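Local coordinates for histidine-rich glycoprotein (Oryctolagus cuniculus, PDB 4CCV) that binds heparan sulfate, heme, plasminogen, thrombospondin and divalent metal ions as a plasma adapter protein that helps regulate angiogenesis, coagulation and fibrinolysis, at residues A[14-19]-A[89-94]; A[35-40]-A[56-61]; A[75-80]-A[98-103]. One frame throughout, in Å; residues are numbered along the deposited sequence. Where two conformers were deposited one is given.

Contact 1: residues A[14-19]-A[89-94]; sequences FRKSAD and NLENPE
Phe14 meets Leu90 in a CH-pi contact. This is the second cystatin domain of the protein, in which helix 15-27 packs on an antiparallel sheet, and the contact joins the start of that helix to the loop between strands 73-84 and 95-104. One methyl of Leu90, CD1, sits over a face of the Phe14 ring, 3.7 Å from the ring centroid and 20° off the normal, displaced toward the rim on the side of CE1 and CZ. The other methyl, CD2, reaches the same rim, 3.8 Å from Phe14 CE1, and the two side chains cross at about a right angle. Phe14 also meets the ring of Tyr54, while its side chain rests on Val43 and Val56, so the ring is held between the loop and the sheet. Two residues on, Lys16 leaves the helix with CG anti to the backbone N (chi1 166°), and bends at chi3 and chi4 bring its ammonium to the carboxylate of Glu91. The resulting salt bridge lies at the exposed margin of the contact. Glu91 is folded at chi2, which turns the carboxylate back to the helix although its CB points away. Ser17 follows, buried, with its side chain on Leu81 and OG looser against the loop, 4.2 Å from Leu90 O. The loop has its own brace, an Asx turn in which Glu91 N donates to Asn89 OD1 at 2.9 Å. Across the salt bridge, Lys16 NZ stands 3.1 Å from Glu91 OE2.

Contact 2: residues A[35-40]-A[56-61]; sequences FRVDRV and VDFSVR. With GSH (glutathione), chain C; NAG (2-acetamido-2-deoxy-beta-D-glucopyranose), chain B.
The Phe35 ring has the backbone carbonyl carbon of Arg61 over one face, while at its edge lie Val60 CG2, 3.7 Å from Phe35 CD2, and the N-acetyl nitrogen N2 of the glycan. The Arg36 guanidinium works through its edge: NH1 donates in plane to glutathione OE1 at 2.9 Å, from an extended chain. Arg61 likewise presents an edge, NE forming a straight (167°) salt-bridge hydrogen bond to Asp38 OD2 at 3.1 Å. That oxygen is approached from above the carboxylate plane, and the two flat groups are turned 39° apart. The Phe58 ring meets Val37 CG2 obliquely.

The strands that carry these groups, 35-47 and 51-62, form an antiparallel hairpin. Arg36 and Arg61 form a hydrogen-bonded pair, then a beta bulge shifts the register by one between Val37 and Val40. There Ser59 meets both bulge residues: its O accepts from Asp38 N at 2.7 Å, and its OG, also hydrogen-bonded to Glu41, accepts from Arg39 N at 3.0 Å. Arg36 holds the glutamyl end of glutathione through the gamma-glutamyl amide oxygen OE1; the glutathione sulfur lies by Arg61 CB, with Cys63 in the same pocket, consistent with S-glutathionylation.

Contact 3: residues A[75-80]-A[98-103]; sequences GFCRAD and ISCEVF
In both Cys77 and Cys100 the sulfur stands opposite the carbonyl carbon and beside the backbone N, with chi1 at -55° and -65°, and this matching choice brings the two SG atoms together on one face of the strand pair. They are joined by a disulfide, SG to SG 2.1 Å, whose chi3 of 103° lies near the relaxed right angle. The cysteines face each other as a non-hydrogen-bonded pair of an antiparallel hairpin, with CA atoms 4.1 Å apart, so the bridge runs straight across between neighbouring strands of the cystatin sheet.

Hydrogen-bonded pairs flank it. On one side Phe76 and Glu101 exchange two bonds, Phe76 N to Glu101 O and Glu101 N to Phe76 O, each 2.9 Å; on the other Arg78 and Ser99 do the same, the return bond from Ser99 N to Arg78 O being the longer at 3.2 Å. Gly75 comes close to its partner strand, its CA 3.0 Å from Glu101 O. Ile98 shares the face of the cysteines.

The opposite face carries Phe76, Arg78, Ser99 and Glu101, all exposed; Phe76 packs edge-to-face with Phe74, and the guanidinium of Arg78 turns away from strand 95-104 to a salt bridge with Asp57. The disulfide face looks to the helix: Ala79 and Ile98 rest on Ala21, and Ile98 and Cys100 on Tyr25. Cys77 also packs on Phe58 and Val60 of the adjacent strand 51-62, while Tyr32 lies against Cys100 and Val102, placing the bridge between the sheet, helix 15-27 and the segment that follows it.

How the contacts relate
From the N terminus, contact 1 opens first, at the start of helix 15-27, and closes far along the chain in the loop ahead of strand 95-104. Contact 2 is nested within the stretch of chain closed by contact 1, as the hairpin of strands 35-47 and 51-62. Contact 3 opens after contact 2 has closed, so those two are in series, but its second strand follows 89-94, and it therefore crosses contact 1. Contacts 2 and 3 share one sheet: Phe58 O bonds to Cys77 N, and Asp57 bridges to Arg78. Contacts 1 and 2 meet where Arg15 NH2 reaches Asp38 O, fastening the helix to strand 35-47.

Contact 1: residues A[14-19]-A[89-94]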
loop_
_atom_site.group_PDB
_atom_site.type_symbol
_atom_site.label_atom_id
_atom_site.label_comp_id
_atom_site.label_asym_id
_atom_site.label_seq_id
_atom_site.Cartn_x
_atom_site.Cartn_y
_atom_site.Cartn_z
ATOM N N PHE A 14 -4.886 8.129 6.059
ATOM C CA PHE A 14 -4.913 6.817 5.419
ATOM C C PHE A 14 -3.715 5.993 5.847
ATOM O O PHE A 14 -3.591 4.850 5.447
ATOM C CB PHE A 14 -5.021 6.983 3.913
ATOM C CG PHE A 14 -6.371 7.478 3.504
ATOM C CD1 PHE A 14 -7.410 6.586 3.296
ATOM C CD2 PHE A 14 -6.628 8.825 3.447
ATOM C CE1 PHE A 14 -8.676 7.051 2.943
ATOM C CE2 PHE A 14 -7.897 9.304 3.152
ATOM C CZ PHE A 14 -8.926 8.415 2.902
ATOM N N ARG A 15 -2.867 6.550 6.707
ATOM C CA ARG A 15 -1.670 5.839 7.096
ATOM C C ARG A 15 -1.967 4.568 7.853
ATOM O O ARG A 15 -1.387 3.529 7.582
ATOM C CB ARG A 15 -0.679 6.697 7.917
ATOM C CG ARG A 15 0.654 5.957 7.941
ATOM C CD ARG A 15 1.796 6.746 8.585
ATOM N NE ARG A 15 2.983 5.898 8.489
ATOM C CZ ARG A 15 3.938 6.016 7.573
ATOM N NH1 ARG A 15 3.919 7.005 6.677
ATOM N NH2 ARG A 15 4.941 5.150 7.591
ATOM N N LYS A 16 -2.922 4.631 8.763
ATOM C CA LYS A 16 -3.286 3.465 9.534
ATOM C C LYS A 16 -3.900 2.370 8.640
ATOM O O LYS A 16 -3.730 1.149 8.888
ATOM C CB LYS A 16 -4.253 3.928 10.625
ATOM C CG LYS A 16 -5.003 2.838 11.344
ATOM C CD LYS A 16 -6.171 3.395 12.201
ATOM C CE LYS A 16 -7.307 4.026 11.341
ATOM N NZ LYS A 16 -7.957 3.140 10.300
ATOM N N SER A 17 -4.640 2.820 7.630
ATOM C CA SER A 17 -5.246 1.913 6.680
ATOM C C SER A 17 -4.122 1.154 5.917
ATOM O O SER A 17 -4.250 -0.055 5.604
ATOM C CB SER A 17 -6.193 2.673 5.744
ATOM O OG SER A 17 -7.367 3.214 6.411
ATOM N N ALA A 18 -3.081 1.886 5.545
ATOM C CA ALA A 18 -1.927 1.270 4.837
ATOM C C ALA A 18 -1.230 0.295 5.742
ATOM O O ALA A 18 -0.905 -0.787 5.312
ATOM C CB ALA A 18 -0.906 2.332 4.327
ATOM N N ASP A 19 -0.975 0.688 7.001
ATOM C CA ASP A 19 -0.379 -0.219 7.995
ATOM C C ASP A 19 -1.169 -1.517 8.113
ATOM O O ASP A 19 -0.605 -2.597 8.110
ATOM C CB ASP A 19 -0.299 0.426 9.403
ATOM C CG ASP A 19 0.702 1.586 9.490
ATOM O OD1 ASP A 19 1.599 1.706 8.633
ATOM O OD2 ASP A 19 0.614 2.374 10.458
ATOM N N ASN A 89 -16.451 6.917 9.200
ATOM C CA ASN A 89 -15.015 7.063 9.268
ATOM C C ASN A 89 -14.345 5.957 8.463
ATOM O O ASN A 89 -15.013 5.124 7.864
ATOM C CB ASN A 89 -14.570 7.014 10.735
ATOM C CG ASN A 89 -14.929 5.705 11.433
ATOM O OD1 ASN A 89 -14.818 4.568 10.891
ATOM N ND2 ASN A 89 -15.344 5.851 12.667
ATOM N N LEU A 90 -13.021 5.921 8.514
ATOM C CA LEU A 90 -12.211 5.004 7.704
ATOM C C LEU A 90 -11.940 3.685 8.354
ATOM O O LEU A 90 -11.282 2.852 7.750
ATOM C CB LEU A 90 -10.842 5.655 7.415
ATOM C CG LEU A 90 -10.974 6.897 6.544
ATOM C CD1 LEU A 90 -9.651 7.619 6.344
ATOM C CD2 LEU A 90 -11.651 6.510 5.225
ATOM N N GLU A 91 -12.440 3.474 9.572
ATOM C CA GLU A 91 -11.975 2.367 10.400
ATOM C C GLU A 91 -12.427 0.983 9.985
ATOM O O GLU A 91 -11.781 0.011 10.366
ATOM C CB GLU A 91 -12.412 2.532 11.852
ATOM C CG GLU A 91 -12.120 3.884 12.429
ATOM C CD GLU A 91 -10.640 4.181 12.445
ATOM O OE1 GLU A 91 -9.959 3.646 13.357
ATOM O OE2 GLU A 91 -10.169 4.949 11.548
ATOM N N ASN A 92 -13.529 0.869 9.252
ATOM C CA ASN A 92 -14.192 -0.415 9.120
ATOM C C ASN A 92 -14.665 -0.704 7.691
ATOM O O ASN A 92 -15.851 -0.878 7.409
ATOM C CB ASN A 92 -15.340 -0.449 10.130
ATOM C CG ASN A 92 -14.841 -0.402 11.551
ATOM O OD1 ASN A 92 -14.981 0.603 12.270
ATOM N ND2 ASN A 92 -14.197 -1.477 11.962
ATOM N N PRO A 93 -13.720 -0.792 6.775
ATOM C CA PRO A 93 -14.137 -1.214 5.435
ATOM C C PRO A 93 -14.813 -2.571 5.402
ATOM O O PRO A 93 -14.516 -3.441 6.224
ATOM C CB PRO A 93 -12.830 -1.195 4.634
ATOM C CG PRO A 93 -11.775 -1.413 5.631
ATOM C CD PRO A 93 -12.248 -0.676 6.899
ATOM N N GLU A 94 -15.778 -2.719 4.496
ATOM C CA GLU A 94 -16.491 -3.983 4.338
ATOM C C GLU A 94 -15.536 -5.043 3.850
ATOM O O GLU A 94 -15.673 -6.222 4.193
ATOM C CB GLU A 94 -17.568 -3.859 3.283
ATOM C CG GLU A 94 -18.622 -2.812 3.601
ATOM C CD GLU A 94 -19.423 -3.145 4.860
ATOM O OE1 GLU A 94 -19.931 -4.293 4.924
ATOM O OE2 GLU A 94 -19.536 -2.274 5.777
#

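Contact 2: residues A[35-40]-A[56-61]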
loop_
_atom_site.group_PDB
_atom_site.type_symbol
_atom_site.label_atom_id
_atom_site.label_comp_id
_atom_site.label_asym_id
_atom_site.label_seq_id
_atom_site.Cartn_x
_atom_site.Cartn_y
_atom_site.Cartn_z
ATOM N N PHE A 35 8.207 -6.429 6.417
ATOM C CA PHE A 35 7.963 -5.199 5.673
ATOM C C PHE A 35 7.244 -4.118 6.534
ATOM O O PHE A 35 6.479 -4.444 7.440
ATOM C CB PHE A 35 7.173 -5.486 4.381
ATOM C CG PHE A 35 8.013 -5.892 3.191
ATOM C CD1 PHE A 35 8.795 -7.031 3.203
ATOM C CD2 PHE A 35 7.973 -5.145 2.034
ATOM C CE1 PHE A 35 9.555 -7.407 2.101
ATOM C CE2 PHE A 35 8.694 -5.518 0.904
ATOM C CZ PHE A 35 9.505 -6.639 0.938
ATOM N N ARG A 36 7.532 -2.848 6.252
ATOM C CA ARG A 36 6.856 -1.706 6.906
ATOM C C ARG A 36 6.540 -0.625 5.890
ATOM O O ARG A 36 7.179 -0.548 4.866
ATOM C CB ARG A 36 7.736 -1.134 7.983
ATOM C CG ARG A 36 8.096 -2.167 9.013
ATOM C CD ARG A 36 8.901 -1.461 10.080
ATOM N NE ARG A 36 9.265 -2.313 11.204
ATOM C CZ ARG A 36 10.026 -1.905 12.220
ATOM N NH1 ARG A 36 10.512 -0.658 12.247
ATOM N NH2 ARG A 36 10.300 -2.747 13.212
ATOM N N VAL A 37 5.479 0.141 6.144
ATOM C CA VAL A 37 5.049 1.200 5.253
ATOM C C VAL A 37 6.074 2.294 5.334
ATOM O O VAL A 37 6.514 2.649 6.468
ATOM C CB VAL A 37 3.652 1.771 5.732
ATOM C CG1 VAL A 37 3.304 3.039 4.963
ATOM C CG2 VAL A 37 2.641 0.660 5.498
ATOM N N ASP A 38 6.451 2.813 4.160
ATOM C CA ASP A 38 7.375 3.934 4.068
ATOM C C ASP A 38 6.467 5.203 4.075
ATOM O O ASP A 38 6.334 5.835 5.140
ATOM C CB ASP A 38 8.280 3.817 2.837
ATOM C CG ASP A 38 9.444 4.811 2.871
ATOM O OD1 ASP A 38 9.392 5.762 3.701
ATOM O OD2 ASP A 38 10.400 4.642 2.067
ATOM N N ARG A 39 5.856 5.568 2.941
ATOM C CA ARG A 39 5.023 6.795 2.839
ATOM C C ARG A 39 3.724 6.408 2.143
ATOM O O ARG A 39 3.748 5.558 1.223
ATOM C CB ARG A 39 5.639 7.868 1.944
ATOM C CG ARG A 39 6.917 8.476 2.451
ATOM C CD ARG A 39 7.496 9.560 1.560
ATOM N NE ARG A 39 8.850 9.857 2.086
ATOM C CZ ARG A 39 10.018 9.564 1.469
ATOM N NH1 ARG A 39 10.052 9.057 0.243
ATOM N NH2 ARG A 39 11.185 9.849 2.050
ATOM N N VAL A 40 2.618 7.039 2.534
ATOM C CA VAL A 40 1.402 7.023 1.733
ATOM C C VAL A 40 1.631 7.977 0.584
ATOM O O VAL A 40 1.953 9.138 0.834
ATOM C CB VAL A 40 0.164 7.430 2.578
ATOM C CG1 VAL A 40 -1.090 7.417 1.723
ATOM C CG2 VAL A 40 -0.042 6.435 3.690
ATOM N N VAL A 56 -5.495 3.297 -1.829
ATOM C CA VAL A 56 -4.433 3.887 -1.042
ATOM C C VAL A 56 -3.153 3.332 -1.613
ATOM O O VAL A 56 -2.933 2.139 -1.462
ATOM C CB VAL A 56 -4.533 3.491 0.424
ATOM C CG1 VAL A 56 -3.389 4.111 1.227
ATOM C CG2 VAL A 56 -5.856 3.971 0.995
ATOM N N ASP A 57 -2.324 4.190 -2.231
ATOM C CA ASP A 57 -1.066 3.797 -2.901
ATOM C C ASP A 57 0.039 4.178 -1.943
ATOM O O ASP A 57 0.101 5.322 -1.520
ATOM C CB ASP A 57 -0.820 4.544 -4.225
ATOM C CG ASP A 57 -1.864 4.228 -5.305
ATOM O OD1 ASP A 57 -2.426 3.150 -5.186
ATOM O OD2 ASP A 57 -2.150 5.033 -6.221
ATOM N N PHE A 58 0.855 3.206 -1.580
ATOM C CA PHE A 58 1.863 3.387 -0.538
ATOM C C PHE A 58 3.168 2.684 -0.849
ATOM O O PHE A 58 3.177 1.690 -1.597
ATOM C CB PHE A 58 1.318 3.073 0.887
ATOM C CG PHE A 58 0.896 1.676 1.127
ATOM C CD1 PHE A 58 -0.388 1.259 0.806
ATOM C CD2 PHE A 58 1.741 0.774 1.731
ATOM C CE1 PHE A 58 -0.804 -0.021 1.102
ATOM C CE2 PHE A 58 1.347 -0.522 1.995
ATOM C CZ PHE A 58 0.041 -0.905 1.716
ATOM N N SER A 59 4.286 3.256 -0.348
ATOM C CA SER A 59 5.583 2.642 -0.495
ATOM C C SER A 59 5.834 1.806 0.733
ATOM O O SER A 59 5.281 2.094 1.802
ATOM C CB SER A 59 6.707 3.675 -0.678
ATOM O OG SER A 59 6.529 4.754 0.176
ATOM N N VAL A 60 6.638 0.760 0.546
ATOM C CA VAL A 60 7.068 -0.139 1.600
ATOM C C VAL A 60 8.587 -0.378 1.578
ATOM O O VAL A 60 9.205 -0.186 0.554
ATOM C CB VAL A 60 6.303 -1.481 1.530
ATOM C CG1 VAL A 60 4.804 -1.230 1.788
ATOM C CG2 VAL A 60 6.527 -2.244 0.198
ATOM N N ARG A 61 9.144 -0.826 2.702
ATOM C CA ARG A 61 10.533 -1.247 2.795
ATOM C C ARG A 61 10.625 -2.652 3.363
ATOM O O ARG A 61 9.873 -3.037 4.249
ATOM C CB ARG A 61 11.324 -0.324 3.735
ATOM C CG ARG A 61 11.504 1.086 3.221
ATOM C CD ARG A 61 12.194 1.118 1.859
ATOM N NE ARG A 61 12.606 2.485 1.510
ATOM C CZ ARG A 61 13.722 2.809 0.842
ATOM N NH1 ARG A 61 14.567 1.858 0.453
ATOM N NH2 ARG A 61 14.005 4.094 0.590
HETATM N N1 GSH C . 12.516 3.945 5.812
HETATM C CA1 GSH C . 11.719 4.375 6.938
HETATM C C1 GSH C . 12.675 4.891 8.007
HETATM O O11 GSH C . 13.469 5.817 7.673
HETATM O O12 GSH C . 12.721 4.438 9.163
HETATM C CB1 GSH C . 10.788 3.193 7.175
HETATM C CG1 GSH C . 10.487 2.946 8.642
HETATM C CD1 GSH C . 11.358 1.883 9.274
HETATM O OE1 GSH C . 10.937 1.460 10.308
HETATM N N2 GSH C . 12.513 1.366 8.774
HETATM C CA2 GSH C . 13.181 0.292 9.525
HETATM C C2 GSH C . 13.941 0.717 10.772
HETATM O O2 GSH C . 14.220 -0.166 11.580
HETATM C CB2 GSH C . 14.094 -0.477 8.588
HETATM S SG2 GSH C . 13.093 -0.955 7.140
HETATM N N3 GSH C . 14.317 2.009 10.900
HETATM C CA3 GSH C . 15.239 2.539 11.921
HETATM C C3 GSH C . 14.930 2.089 13.333
HETATM O O31 GSH C . 13.801 2.359 13.807
HETATM O O32 GSH C . 15.812 1.457 13.972
HETATM C C1 NAG B . 13.098 -9.242 1.800
HETATM C C2 NAG B . 12.572 -10.158 0.725
HETATM C C3 NAG B . 12.905 -11.571 1.163
HETATM C C4 NAG B . 14.360 -11.794 1.486
HETATM C C5 NAG B . 14.894 -10.773 2.478
HETATM C C6 NAG B . 16.447 -10.813 2.563
HETATM C C7 NAG B . 10.471 -9.873 -0.573
HETATM C C8 NAG B . 8.944 -9.921 -0.603
HETATM N N2 NAG B . 11.120 -10.132 0.559
HETATM O O3 NAG B . 12.520 -12.422 0.142
HETATM O O4 NAG B . 14.402 -13.027 2.146
HETATM O O5 NAG B . 14.475 -9.463 2.103
HETATM O O6 NAG B . 16.924 -10.666 1.219
HETATM O O7 NAG B . 11.033 -9.529 -1.594
#

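Contact 3: residues A[75-80]-A[98-103]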
loop_
_atom_site.group_PDB
_atom_site.type_symbol
_atom_site.label_atom_id
_atom_site.label_comp_id
_atom_site.label_asym_id
_atom_site.label_seq_id
_atom_site.Cartn_x
_atom_site.Cartn_y
_atom_site.Cartn_z
ATOM N N GLY A 75 9.146 -1.308 -2.264
ATOM C CA GLY A 75 7.975 -1.825 -2.958
ATOM C C GLY A 75 6.895 -0.790 -3.076
ATOM O O GLY A 75 6.884 0.191 -2.345
ATOM N N PHE A 76 5.954 -1.015 -3.987
ATOM C CA PHE A 76 4.749 -0.207 -4.014
ATOM C C PHE A 76 3.583 -1.159 -3.757
ATOM O O PHE A 76 3.587 -2.262 -4.314
ATOM C CB PHE A 76 4.599 0.444 -5.424
ATOM C CG PHE A 76 5.340 1.732 -5.628
ATOM C CD1 PHE A 76 5.256 2.767 -4.715
ATOM C CD2 PHE A 76 6.112 1.941 -6.791
ATOM C CE1 PHE A 76 5.917 3.943 -4.913
ATOM C CE2 PHE A 76 6.750 3.155 -7.000
ATOM C CZ PHE A 76 6.686 4.150 -6.040
ATOM N N CYS A 77 2.576 -0.717 -2.974
ATOM C CA CYS A 77 1.349 -1.438 -2.756
ATOM C C CYS A 77 0.174 -0.535 -3.073
ATOM O O CYS A 77 0.251 0.696 -2.968
ATOM C CB CYS A 77 1.198 -1.954 -1.324
ATOM S SG CYS A 77 2.556 -2.978 -0.716
ATOM N N ARG A 78 -0.923 -1.175 -3.475
ATOM C CA ARG A 78 -2.211 -0.514 -3.546
ATOM C C ARG A 78 -3.175 -1.334 -2.706
ATOM O O ARG A 78 -3.293 -2.530 -2.913
ATOM C CB ARG A 78 -2.744 -0.426 -4.994
ATOM C CG ARG A 78 -4.191 0.052 -5.049
ATOM C CD ARG A 78 -4.695 0.456 -6.427
ATOM N NE ARG A 78 -4.168 1.777 -6.748
ATOM C CZ ARG A 78 -4.490 2.472 -7.835
ATOM N NH1 ARG A 78 -5.293 1.962 -8.762
ATOM N NH2 ARG A 78 -3.955 3.672 -8.040
ATOM N N ALA A 79 -3.868 -0.659 -1.795
ATOM C CA ALA A 79 -4.959 -1.218 -1.037
ATOM C C ALA A 79 -6.257 -0.600 -1.500
ATOM O O ALA A 79 -6.464 0.616 -1.451
ATOM C CB ALA A 79 -4.772 -0.993 0.463
ATOM N N ASP A 80 -7.179 -1.460 -1.849
ATOM C CA ASP A 80 -8.493 -1.025 -2.260
ATOM C C ASP A 80 -9.390 -1.196 -1.051
ATOM O O ASP A 80 -9.736 -2.336 -0.720
ATOM C CB ASP A 80 -9.009 -1.860 -3.422
ATOM C CG ASP A 80 -10.531 -1.668 -3.670
ATOM O OD1 ASP A 80 -11.197 -0.751 -3.083
ATOM O OD2 ASP A 80 -11.075 -2.479 -4.435
ATOM N N ILE A 98 -5.508 -6.092 -1.533
ATOM C CA ILE A 98 -4.155 -5.554 -1.592
ATOM C C ILE A 98 -3.208 -6.352 -2.498
ATOM O O ILE A 98 -3.152 -7.601 -2.471
ATOM C CB ILE A 98 -3.561 -5.392 -0.183
ATOM C CG1 ILE A 98 -2.042 -5.168 -0.226
ATOM C CG2 ILE A 98 -3.883 -6.563 0.714
ATOM C CD1 ILE A 98 -1.624 -4.510 1.047
ATOM N N SER A 99 -2.498 -5.611 -3.311
ATOM C CA SER A 99 -1.369 -6.107 -4.085
ATOM C C SER A 99 -0.139 -5.254 -3.840
ATOM O O SER A 99 -0.246 -4.059 -3.634
ATOM C CB SER A 99 -1.709 -6.053 -5.595
ATOM O OG SER A 99 -2.634 -7.094 -5.790
ATOM N N CYS A 100 1.021 -5.898 -3.961
ATOM C CA CYS A 100 2.292 -5.297 -3.797
ATOM C C CYS A 100 3.288 -5.802 -4.864
ATOM O O CYS A 100 3.175 -6.957 -5.343
ATOM C CB CYS A 100 2.886 -5.639 -2.442
ATOM S SG CYS A 100 1.996 -4.992 -0.948
ATOM N N GLU A 101 4.267 -4.956 -5.171
ATOM C CA GLU A 101 5.338 -5.296 -6.122
ATOM C C GLU A 101 6.617 -4.756 -5.502
ATOM O O GLU A 101 6.587 -3.646 -4.961
ATOM C CB GLU A 101 5.097 -4.567 -7.426
ATOM C CG GLU A 101 3.895 -5.065 -8.202
ATOM C CD GLU A 101 4.069 -6.488 -8.740
ATOM O OE1 GLU A 101 5.228 -6.895 -9.009
ATOM O OE2 GLU A 101 3.039 -7.182 -8.895
ATOM N N VAL A 102 7.707 -5.512 -5.583
ATOM C CA VAL A 102 8.959 -5.160 -4.930
ATOM C C VAL A 102 10.004 -4.857 -6.015
ATOM O O VAL A 102 9.904 -5.347 -7.140
ATOM C CB VAL A 102 9.411 -6.339 -4.087
ATOM C CG1 VAL A 102 10.768 -6.107 -3.486
ATOM C CG2 VAL A 102 8.416 -6.553 -2.980
ATOM N N PHE A 103 10.956 -4.023 -5.655
ATOM C CA PHE A 103 12.003 -3.528 -6.540
ATOM C C PHE A 103 13.297 -3.754 -5.742
ATOM O O PHE A 103 13.552 -3.026 -4.772
ATOM C CB PHE A 103 11.810 -2.027 -6.817
ATOM C CG PHE A 103 12.785 -1.443 -7.835
ATOM C CD1 PHE A 103 12.870 -1.961 -9.146
ATOM C CD2 PHE A 103 13.554 -0.344 -7.528
ATOM C CE1 PHE A 103 13.731 -1.399 -10.086
ATOM C CE2 PHE A 103 14.437 0.196 -8.467
ATOM C CZ PHE A 103 14.518 -0.332 -9.732
#